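Major capsid protein (Paramecium bursaria Chlorella virus 1, PDB 5TIP) self-assembles as trimers into the icosahedral capsid of a large chlorella virus, carrying host-attached N-linked glycans. Local coordinates at residues 35-45 and 201-211; 158-166 and 215-226. One frame throughout, in Å; residues are numbered along the deposited sequence.

Interaction 1: residues 35-45 and 201-211; sequences NFAIESIQQTI and MSVWVDYIFLD
Q42 lies on the indole of W204: its CB sits 3.4 Å from the centroid of the W204 six-membered ring and almost on the ring normal, a CH-pi contact. With CG anti to the backbone N (chi1 -172°) and the chain extended beyond, the amide runs on across the same ring system, its plane only 15° from the ring. A long, flexible glutamine suits this place, giving methylenes to the aromatic face and an amide that a water joins to V203 N.

One side-chain hydrogen bond crosses the pair directly. Q43, bent at chi2 (-64°), turns its NE2 to Y207 OH, 2.8 Å away, while S60 holds both groups, its O bonded to Y207 OH and its N donating to Q43 OE1. E39 OE1 passes 3.4 Å from F209 CZ but is hydrogen-bonded to G3 N of the second subunit.

Apolar pairs lie on both faces. I38 CG1 meets I208 CD1 at 3.7 Å, the two branches side by side; on the other face I41 CB rests 3.6 Å from Y207 CE1, its beta-branched chain crossing the tyrosine at about a right angle.

Backbone bonds tie A37 to F209, E39 to Y207 and I41 to V205 in both directions, and Q43 N to V203 O at 2.8 Å. This regular antiparallel pairing, with side chains alternating between faces, is characteristic of the beta-sandwich jelly rolls of hexon-like capsid proteins, here between strands distant in sequence.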
loop_
_atom_site.group_PDB
_atom_site.type_symbol
_atom_site.label_atom_id
_atom_site.label_comp_id
_atom_site.label_asym_id
_atom_site.label_seq_id
_atom_site.Cartn_x
_atom_site.Cartn_y
_atom_site.Cartn_z
ATOM N N ASN A 35 -16.487 25.150 -6.305
ATOM C CA ASN A 35 -16.205 24.816 -7.692
ATOM C C ASN A 35 -14.820 25.316 -8.087
ATOM O O ASN A 35 -14.409 26.418 -7.711
ATOM C CB ASN A 35 -17.271 25.419 -8.607
ATOM C CG ASN A 35 -17.120 24.975 -10.046
ATOM O OD1 ASN A 35 -16.571 23.909 -10.324
ATOM N ND2 ASN A 35 -17.612 25.790 -10.971
ATOM N N PHE A 36 -14.097 24.500 -8.849
ATOM C CA PHE A 36 -12.748 24.847 -9.282
ATOM C C PHE A 36 -12.435 24.095 -10.571
ATOM O O PHE A 36 -13.232 23.288 -11.055
ATOM C CB PHE A 36 -11.715 24.535 -8.195
ATOM C CG PHE A 36 -11.508 23.065 -7.958
ATOM C CD1 PHE A 36 -12.338 22.366 -7.100
ATOM C CD2 PHE A 36 -10.484 22.382 -8.596
ATOM C CE1 PHE A 36 -12.150 21.015 -6.880
ATOM C CE2 PHE A 36 -10.293 21.031 -8.382
ATOM C CZ PHE A 36 -11.126 20.347 -7.523
ATOM N N ALA A 37 -11.256 24.374 -11.123
ATOM C CA ALA A 37 -10.757 23.674 -12.298
ATOM C C ALA A 37 -9.236 23.667 -12.249
ATOM O O ALA A 37 -8.615 24.596 -11.726
ATOM C CB ALA A 37 -11.246 24.322 -13.597
ATOM N N ILE A 38 -8.643 22.609 -12.798
ATOM C CA ILE A 38 -7.200 22.402 -12.768
ATOM C C ILE A 38 -6.666 22.436 -14.192
ATOM O O ILE A 38 -7.330 21.969 -15.125
ATOM C CB ILE A 38 -6.831 21.069 -12.083
ATOM C CG1 ILE A 38 -7.612 20.899 -10.780
ATOM C CG2 ILE A 38 -5.336 21.002 -11.805
ATOM C CD1 ILE A 38 -7.438 19.537 -10.150
ATOM N N GLU A 39 -5.466 22.988 -14.358
ATOM C CA GLU A 39 -4.802 23.004 -15.656
ATOM C C GLU A 39 -3.296 23.042 -15.464
ATOM O O GLU A 39 -2.783 23.885 -14.722
ATOM C CB GLU A 39 -5.240 24.206 -16.497
ATOM C CG GLU A 39 -4.576 24.241 -17.864
ATOM C CD GLU A 39 -4.928 25.477 -18.661
ATOM O OE1 GLU A 39 -5.677 26.330 -18.142
ATOM O OE2 GLU A 39 -4.444 25.598 -19.806
ATOM N N SER A 40 -2.594 22.132 -16.135
ATOM C CA SER A 40 -1.137 22.110 -16.129
ATOM C C SER A 40 -0.639 23.000 -17.261
ATOM O O SER A 40 -0.985 22.778 -18.427
ATOM C CB SER A 40 -0.617 20.683 -16.288
ATOM O OG SER A 40 0.788 20.633 -16.127
ATOM N N ILE A 41 0.164 24.007 -16.922
ATOM C CA ILE A 41 0.598 25.024 -17.871
ATOM C C ILE A 41 2.118 25.092 -17.852
ATOM O O ILE A 41 2.728 25.140 -16.779
ATOM C CB ILE A 41 -0.019 26.399 -17.550
ATOM C CG1 ILE A 41 -1.548 26.302 -17.570
ATOM C CG2 ILE A 41 0.471 27.450 -18.533
ATOM C CD1 ILE A 41 -2.258 27.586 -17.233
ATOM N N GLN A 42 2.724 25.098 -19.037
ATOM C CA GLN A 42 4.173 25.092 -19.153
ATOM C C GLN A 42 4.750 26.465 -18.838
ATOM O O GLN A 42 4.144 27.502 -19.126
ATOM C CB GLN A 42 4.589 24.661 -20.561
ATOM C CG GLN A 42 6.080 24.436 -20.730
ATOM C CD GLN A 42 6.445 23.999 -22.133
ATOM O OE1 GLN A 42 5.598 23.963 -23.026
ATOM N NE2 GLN A 42 7.712 23.663 -22.335
ATOM N N GLN A 43 5.941 26.465 -18.245
ATOM C CA GLN A 43 6.627 27.678 -17.835
ATOM C C GLN A 43 7.790 27.978 -18.771
ATOM O O GLN A 43 8.262 27.115 -19.516
ATOM C CB GLN A 43 7.144 27.562 -16.397
ATOM C CG GLN A 43 6.076 27.246 -15.369
ATOM C CD GLN A 43 5.038 28.343 -15.248
ATOM O OE1 GLN A 43 5.369 29.503 -15.001
ATOM N NE2 GLN A 43 3.774 27.982 -15.421
ATOM N N THR A 44 8.252 29.223 -18.714
ATOM C CA THR A 44 9.421 29.654 -19.468
ATOM C C THR A 44 10.665 29.479 -18.606
ATOM O O THR A 44 10.708 29.953 -17.467
ATOM C CB THR A 44 9.278 31.114 -19.905
ATOM O OG1 THR A 44 8.105 31.261 -20.715
ATOM C CG2 THR A 44 10.496 31.554 -20.703
ATOM N N ILE A 45 11.666 28.792 -19.147
ATOM C CA ILE A 45 12.916 28.537 -18.443
ATOM C C ILE A 45 13.936 29.579 -18.883
ATOM O O ILE A 45 14.198 29.736 -20.081
ATOM C CB ILE A 45 13.426 27.111 -18.712
ATOM C CG1 ILE A 45 12.415 26.081 -18.206
ATOM C CG2 ILE A 45 14.780 26.897 -18.052
ATOM C CD1 ILE A 45 12.859 24.647 -18.392
ATOM N N MET A 201 14.842 20.347 -21.067
ATOM C CA MET A 201 14.093 20.548 -19.836
ATOM C C MET A 201 12.846 21.376 -20.106
ATOM O O MET A 201 12.837 22.254 -20.974
ATOM C CB MET A 201 14.941 21.244 -18.762
ATOM C CG MET A 201 14.244 21.363 -17.413
ATOM S SD MET A 201 15.103 22.433 -16.251
ATOM C CE MET A 201 16.791 22.177 -16.759
ATOM N N SER A 202 11.791 21.077 -19.353
ATOM C CA SER A 202 10.585 21.887 -19.345
ATOM C C SER A 202 9.965 21.810 -17.957
ATOM O O SER A 202 10.047 20.780 -17.282
ATOM C CB SER A 202 9.581 21.431 -20.411
ATOM O OG SER A 202 9.193 20.085 -20.207
ATOM N N VAL A 203 9.355 22.913 -17.535
ATOM C CA VAL A 203 8.738 23.024 -16.219
ATOM C C VAL A 203 7.243 23.207 -16.415
ATOM O O VAL A 203 6.815 24.065 -17.197
ATOM C CB VAL A 203 9.334 24.189 -15.408
ATOM C CG1 VAL A 203 8.696 24.259 -14.030
ATOM C CG2 VAL A 203 10.843 24.039 -15.296
ATOM N N TRP A 204 6.451 22.402 -15.713
ATOM C CA TRP A 204 5.000 22.444 -15.812
ATOM C C TRP A 204 4.409 22.667 -14.428
ATOM O O TRP A 204 4.796 21.991 -13.469
ATOM C CB TRP A 204 4.460 21.153 -16.431
ATOM C CG TRP A 204 4.877 20.974 -17.858
ATOM C CD1 TRP A 204 6.091 20.541 -18.310
ATOM C CD2 TRP A 204 4.087 21.235 -19.023
ATOM N NE1 TRP A 204 6.102 20.512 -19.682
ATOM C CE2 TRP A 204 4.883 20.933 -20.143
ATOM C CE3 TRP A 204 2.781 21.692 -19.225
ATOM C CZ2 TRP A 204 4.418 21.073 -21.447
ATOM C CZ3 TRP A 204 2.322 21.832 -20.519
ATOM C CH2 TRP A 204 3.138 21.523 -21.615
ATOM N N VAL A 205 3.480 23.614 -14.329
ATOM C CA VAL A 205 2.852 23.988 -13.067
ATOM C C VAL A 205 1.349 23.777 -13.195
ATOM O O VAL A 205 0.744 24.181 -14.194
ATOM C CB VAL A 205 3.173 25.446 -12.685
ATOM C CG1 VAL A 205 2.429 25.845 -11.423
ATOM C CG2 VAL A 205 4.669 25.621 -12.496
ATOM N N ASP A 206 0.754 23.141 -12.188
ATOM C CA ASP A 206 -0.684 22.906 -12.155
ATOM C C ASP A 206 -1.376 24.085 -11.481
ATOM O O ASP A 206 -1.116 24.376 -10.310
ATOM C CB ASP A 206 -1.002 21.606 -11.416
ATOM C CG ASP A 206 -0.697 20.373 -12.245
ATOM O OD1 ASP A 206 0.471 20.197 -12.647
ATOM O OD2 ASP A 206 -1.628 19.575 -12.487
ATOM N N TYR A 207 -2.250 24.758 -12.221
ATOM C CA TYR A 207 -2.962 25.925 -11.726
ATOM C C TYR A 207 -4.383 25.556 -11.323
ATOM O O TYR A 207 -5.009 24.672 -11.913
ATOM C CB TYR A 207 -3.005 27.034 -12.781
ATOM C CG TYR A 207 -1.666 27.677 -13.062
ATOM C CD1 TYR A 207 -0.762 27.088 -13.935
ATOM C CD2 TYR A 207 -1.307 28.874 -12.457
ATOM C CE1 TYR A 207 0.463 27.673 -14.197
ATOM C CE2 TYR A 207 -0.083 29.466 -12.712
ATOM C CZ TYR A 207 0.797 28.861 -13.583
ATOM O OH TYR A 207 2.017 29.444 -13.842
ATOM N N ILE A 208 -4.887 26.247 -10.305
ATOM C CA ILE A 208 -6.262 26.098 -9.843
ATOM C C ILE A 208 -7.026 27.359 -10.219
ATOM O O ILE A 208 -6.615 28.470 -9.865
ATOM C CB ILE A 208 -6.332 25.847 -8.327
ATOM C CG1 ILE A 208 -5.453 24.658 -7.931
ATOM C CG2 ILE A 208 -7.772 25.622 -7.896
ATOM C CD1 ILE A 208 -5.925 23.337 -8.491
ATOM N N PHE A 209 -8.130 27.187 -10.941
ATOM C CA PHE A 209 -9.014 28.287 -11.305
ATOM C C PHE A 209 -10.233 28.254 -10.393
ATOM O O PHE A 209 -10.960 27.256 -10.360
ATOM C CB PHE A 209 -9.420 28.193 -12.777
ATOM C CG PHE A 209 -8.260 28.279 -13.729
ATOM C CD1 PHE A 209 -7.515 27.155 -14.041
ATOM C CD2 PHE A 209 -7.910 29.488 -14.305
ATOM C CE1 PHE A 209 -6.445 27.234 -14.910
ATOM C CE2 PHE A 209 -6.840 29.572 -15.178
ATOM C CZ PHE A 209 -6.108 28.444 -15.480
ATOM N N LEU A 210 -10.454 29.341 -9.663
ATOM C CA LEU A 210 -11.486 29.413 -8.640
ATOM C C LEU A 210 -12.709 30.180 -9.132
ATOM O O LEU A 210 -12.642 30.981 -10.066
ATOM C CB LEU A 210 -10.937 30.069 -7.371
ATOM C CG LEU A 210 -9.787 29.329 -6.684
ATOM C CD1 LEU A 210 -9.222 30.154 -5.537
ATOM C CD2 LEU A 210 -10.244 27.966 -6.194
ATOM N N ASP A 211 -13.838 29.915 -8.478
ATOM C CA ASP A 211 -15.088 30.599 -8.760
ATOM C C ASP A 211 -15.062 32.014 -8.178
ATOM O O ASP A 211 -14.162 32.385 -7.421
ATOM C CB ASP A 211 -16.269 29.803 -8.205
ATOM C CG ASP A 211 -17.523 29.953 -9.047
ATOM O OD1 ASP A 211 -17.721 31.039 -9.630
ATOM O OD2 ASP A 211 -18.307 28.983 -9.130
HETATM O O HOH W 1 -14.475 28.446 -5.803
HETATM O O HOH W 2 2.549 18.584 -14.935
HETATM O O HOH W 3 9.274 24.935 -19.817
#

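Interaction 2: residues 158-166 and 215-226; sequences PGLALPLIA and RTRFAQLPHEYL
The junction between the two halves of a double jelly-roll capsid protein is packed here: the turns around the short strand 162-163, in the N-terminal half, meet the helix and strand that open the C-terminal half. I165 has the largest contact area of the two segments. With CG1 anti to the backbone N (chi1 -174°), it pushes CD1 to 3.5 Å from R215 CG and over one face of the guanidinium, whose NE forms a salt bridge with D64. The other branch, CG2, rests 3.8 Å from F218 CB.

A166 is small enough to fit close against the helix backbone at F218, its CB 3.2 Å from F218 O and 3.9 Å from H223 CD2, at the imidazole edge. H223 NE2 donates a nearly straight 2.8 Å hydrogen bond to that same F218 O, linking strand to helix.

Y225 lies between L160, whose CD2 is at the ring edge, and P163, whose CG is 3.5 Å from Y225 OH. Between the segments, a water gives a hydrogen bond to A161 O and accepts one from Y225 OH.

Strand 65-76 borders the 158-166 side through L162 and P163, and strand 412-426 pairs with H223 and Y225. From the second subunit, F26 packs on F218 and K27 makes a cation-pi contact with Y225.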
loop_
_atom_site.group_PDB
_atom_site.type_symbol
_atom_site.label_atom_id
_atom_site.label_comp_id
_atom_site.label_asym_id
_atom_site.label_seq_id
_atom_site.Cartn_x
_atom_site.Cartn_y
_atom_site.Cartn_z
ATOM N N PRO A 158 -3.279 19.677 -1.685
ATOM C CA PRO A 158 -4.001 20.855 -2.191
ATOM C C PRO A 158 -4.428 21.817 -1.099
ATOM O O PRO A 158 -4.677 22.991 -1.394
ATOM C CB PRO A 158 -5.211 20.242 -2.912
ATOM C CG PRO A 158 -5.380 18.894 -2.294
ATOM C CD PRO A 158 -3.997 18.422 -1.965
ATOM N N GLY A 159 -4.520 21.363 0.152
ATOM C CA GLY A 159 -4.868 22.244 1.253
ATOM C C GLY A 159 -3.846 23.327 1.535
ATOM O O GLY A 159 -4.151 24.263 2.281
ATOM N N LEU A 160 -2.646 23.218 0.969
ATOM C CA LEU A 160 -1.612 24.237 1.099
ATOM C C LEU A 160 -1.296 24.903 -0.237
ATOM O O LEU A 160 -0.188 25.404 -0.437
ATOM C CB LEU A 160 -0.345 23.637 1.706
ATOM C CG LEU A 160 -0.468 23.149 3.149
ATOM C CD1 LEU A 160 0.839 22.532 3.616
ATOM C CD2 LEU A 160 -0.896 24.284 4.068
ATOM N N ALA A 161 -2.262 24.911 -1.157
ATOM C CA ALA A 161 -2.047 25.494 -2.476
ATOM C C ALA A 161 -1.617 26.951 -2.362
ATOM O O ALA A 161 -2.252 27.748 -1.667
ATOM C CB ALA A 161 -3.322 25.385 -3.314
ATOM N N LEU A 162 -0.536 27.292 -3.051
ATOM C CA LEU A 162 0.023 28.639 -2.982
ATOM C C LEU A 162 -0.868 29.627 -3.723
ATOM O O LEU A 162 -1.058 29.483 -4.938
ATOM C CB LEU A 162 1.428 28.653 -3.569
ATOM C CG LEU A 162 2.174 29.981 -3.433
ATOM C CD1 LEU A 162 2.435 30.284 -1.968
ATOM C CD2 LEU A 162 3.472 29.960 -4.224
ATOM N N PRO A 163 -1.427 30.638 -3.051
ATOM C CA PRO A 163 -2.333 31.565 -3.740
ATOM C C PRO A 163 -1.599 32.660 -4.500
ATOM O O PRO A 163 -1.206 33.676 -3.916
ATOM C CB PRO A 163 -3.172 32.141 -2.594
ATOM C CG PRO A 163 -2.259 32.099 -1.417
ATOM C CD PRO A 163 -1.347 30.909 -1.604
ATOM N N LEU A 164 -1.402 32.459 -5.806
ATOM C CA LEU A 164 -0.807 33.506 -6.630
ATOM C C LEU A 164 -1.695 34.740 -6.688
ATOM O O LEU A 164 -1.190 35.862 -6.801
ATOM C CB LEU A 164 -0.540 32.990 -8.043
ATOM C CG LEU A 164 0.568 31.958 -8.243
ATOM C CD1 LEU A 164 0.778 31.706 -9.726
ATOM C CD2 LEU A 164 1.854 32.428 -7.597
ATOM N N ILE A 165 -3.015 34.556 -6.615
ATOM C CA ILE A 165 -3.928 35.689 -6.666
ATOM C C ILE A 165 -3.779 36.575 -5.436
ATOM O O ILE A 165 -4.102 37.767 -5.488
ATOM C CB ILE A 165 -5.379 35.198 -6.832
ATOM C CG1 ILE A 165 -6.323 36.385 -7.025
ATOM C CG2 ILE A 165 -5.798 34.346 -5.641
ATOM C CD1 ILE A 165 -7.772 36.030 -6.937
ATOM N N ALA A 166 -3.273 36.030 -4.335
ATOM C CA ALA A 166 -3.039 36.796 -3.121
ATOM C C ALA A 166 -1.617 37.336 -3.033
ATOM O O ALA A 166 -1.237 37.879 -1.991
ATOM C CB ALA A 166 -3.348 35.938 -1.893
ATOM N N ARG A 215 -12.696 33.465 -5.224
ATOM C CA ARG A 215 -11.654 34.307 -5.801
ATOM C C ARG A 215 -11.553 35.636 -5.060
ATOM O O ARG A 215 -10.451 36.159 -4.855
ATOM C CB ARG A 215 -11.937 34.541 -7.285
ATOM C CG ARG A 215 -10.698 34.631 -8.145
ATOM C CD ARG A 215 -11.039 34.864 -9.602
ATOM N NE ARG A 215 -9.838 35.065 -10.406
ATOM C CZ ARG A 215 -9.249 36.245 -10.581
ATOM N NH1 ARG A 215 -9.752 37.331 -10.010
ATOM N NH2 ARG A 215 -8.158 36.342 -11.330
ATOM N N THR A 216 -12.696 36.195 -4.651
ATOM C CA THR A 216 -12.694 37.447 -3.903
ATOM C C THR A 216 -12.128 37.250 -2.503
ATOM O O THR A 216 -11.437 38.132 -1.981
ATOM C CB THR A 216 -14.114 38.018 -3.836
ATOM O OG1 THR A 216 -14.558 38.359 -5.156
ATOM C CG2 THR A 216 -14.168 39.262 -2.958
ATOM N N ARG A 217 -12.375 36.088 -1.902
ATOM C CA ARG A 217 -11.896 35.843 -0.549
ATOM C C ARG A 217 -10.384 35.690 -0.506
ATOM O O ARG A 217 -9.728 36.203 0.408
ATOM C CB ARG A 217 -12.546 34.578 -0.007
ATOM C CG ARG A 217 -14.027 34.653 0.253
ATOM C CD ARG A 217 -14.482 33.307 0.784
ATOM N NE ARG A 217 -13.785 32.970 2.022
ATOM C CZ ARG A 217 -12.779 32.102 2.094
ATOM N NH1 ARG A 217 -12.359 31.482 0.999
ATOM N NH2 ARG A 217 -12.203 31.847 3.261
ATOM N N PHE A 218 -9.812 34.983 -1.482
ATOM C CA PHE A 218 -8.365 34.796 -1.505
ATOM C C PHE A 218 -7.624 36.098 -1.772
ATOM O O PHE A 218 -6.509 36.287 -1.273
ATOM C CB PHE A 218 -7.994 33.744 -2.548
ATOM C CG PHE A 218 -7.960 32.349 -2.005
ATOM C CD1 PHE A 218 -6.798 31.831 -1.456
ATOM C CD2 PHE A 218 -9.092 31.555 -2.036
ATOM C CE1 PHE A 218 -6.767 30.545 -0.950
ATOM C CE2 PHE A 218 -9.068 30.268 -1.534
ATOM C CZ PHE A 218 -7.904 29.762 -0.991
ATOM N N ALA A 219 -8.220 37.005 -2.539
ATOM C CA ALA A 219 -7.556 38.249 -2.902
ATOM C C ALA A 219 -7.742 39.347 -1.871
ATOM O O ALA A 219 -7.049 40.369 -1.946
ATOM C CB ALA A 219 -8.065 38.741 -4.260
ATOM N N GLN A 220 -8.651 39.160 -0.923
ATOM C CA GLN A 220 -8.909 40.208 0.052
ATOM C C GLN A 220 -8.607 39.888 1.508
ATOM O O GLN A 220 -8.316 40.799 2.280
ATOM C CB GLN A 220 -10.345 40.713 -0.096
ATOM C CG GLN A 220 -10.631 41.263 -1.482
ATOM C CD GLN A 220 -12.017 41.851 -1.614
ATOM O OE1 GLN A 220 -12.880 41.634 -0.763
ATOM N NE2 GLN A 220 -12.238 42.600 -2.687
ATOM N N LEU A 221 -8.663 38.623 1.905
ATOM C CA LEU A 221 -8.389 38.345 3.307
ATOM C C LEU A 221 -6.929 37.963 3.525
ATOM O O LEU A 221 -6.268 37.454 2.616
ATOM C CB LEU A 221 -9.276 37.204 3.800
ATOM C CG LEU A 221 -10.771 37.285 3.500
ATOM C CD1 LEU A 221 -11.455 35.971 3.845
ATOM C CD2 LEU A 221 -11.390 38.424 4.270
ATOM N N PRO A 222 -6.455 38.113 4.771
ATOM C CA PRO A 222 -5.100 37.708 5.146
ATOM C C PRO A 222 -5.091 36.185 5.282
ATOM O O PRO A 222 -6.082 35.611 5.733
ATOM C CB PRO A 222 -4.909 38.364 6.513
ATOM C CG PRO A 222 -6.286 38.450 7.076
ATOM C CD PRO A 222 -7.197 38.693 5.904
ATOM N N HIS A 223 -3.993 35.544 4.899
ATOM C CA HIS A 223 -3.883 34.096 4.950
ATOM C C HIS A 223 -2.709 33.692 5.828
ATOM O O HIS A 223 -1.685 34.377 5.880
ATOM C CB HIS A 223 -3.714 33.501 3.546
ATOM C CG HIS A 223 -4.786 33.911 2.584
ATOM N ND1 HIS A 223 -6.097 33.509 2.713
ATOM C CD2 HIS A 223 -4.738 34.687 1.476
ATOM C CE1 HIS A 223 -6.812 34.021 1.727
ATOM N NE2 HIS A 223 -6.011 34.739 0.960
ATOM N N GLU A 224 -2.875 32.569 6.523
ATOM C CA GLU A 224 -1.805 31.955 7.299
ATOM C C GLU A 224 -1.751 30.476 6.958
ATOM O O GLU A 224 -2.730 29.753 7.169
ATOM C CB GLU A 224 -2.013 32.152 8.805
ATOM C CG GLU A 224 -1.654 33.539 9.308
ATOM C CD GLU A 224 -1.674 33.630 10.821
ATOM O OE1 GLU A 224 -2.551 32.998 11.447
ATOM O OE2 GLU A 224 -0.799 34.319 11.386
ATOM N N TYR A 225 -0.617 30.033 6.427
ATOM C CA TYR A 225 -0.410 28.644 6.046
ATOM C C TYR A 225 0.647 28.024 6.949
ATOM O O TYR A 225 1.729 28.594 7.124
ATOM C CB TYR A 225 0.024 28.536 4.581
ATOM C CG TYR A 225 -1.042 28.919 3.579
ATOM C CD1 TYR A 225 -1.212 30.241 3.184
ATOM C CD2 TYR A 225 -1.864 27.956 3.009
ATOM C CE1 TYR A 225 -2.180 30.592 2.263
ATOM C CE2 TYR A 225 -2.833 28.298 2.088
ATOM C CZ TYR A 225 -2.987 29.616 1.719
ATOM O OH TYR A 225 -3.952 29.955 0.800
ATOM N N LEU A 226 0.333 26.866 7.518
ATOM C CA LEU A 226 1.306 26.094 8.288
ATOM C C LEU A 226 2.044 25.201 7.302
ATOM O O LEU A 226 1.505 24.195 6.835
ATOM C CB LEU A 226 0.622 25.285 9.383
ATOM C CG LEU A 226 1.544 24.491 10.314
ATOM C CD1 LEU A 226 2.482 25.416 11.074
ATOM C CD2 LEU A 226 0.737 23.630 11.274
HETATM O O HOH W 4 -4.618 28.090 -0.894
#

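Strand 200-210 of interaction 1 runs directly into helix 212-220 of interaction 2, and the centres of the two contacts lie about 16 Å apart. They also touch through side chains: L210 CD1 is 3.8 Å from F218 CD2, and Y207 CE2 is 3.8 Å from L164 CD1. Strand 65-76 pairs with both 200-210 and 162-163, so both contacts reach one sheet. D64, just before that strand, accepts a hydrogen bond from L210 N and forms the salt bridge to R215. F26 of the second subunit packs on F36 and I208 in interaction 1 and on P158 and F218 in interaction 2, joining both to the trimer interface.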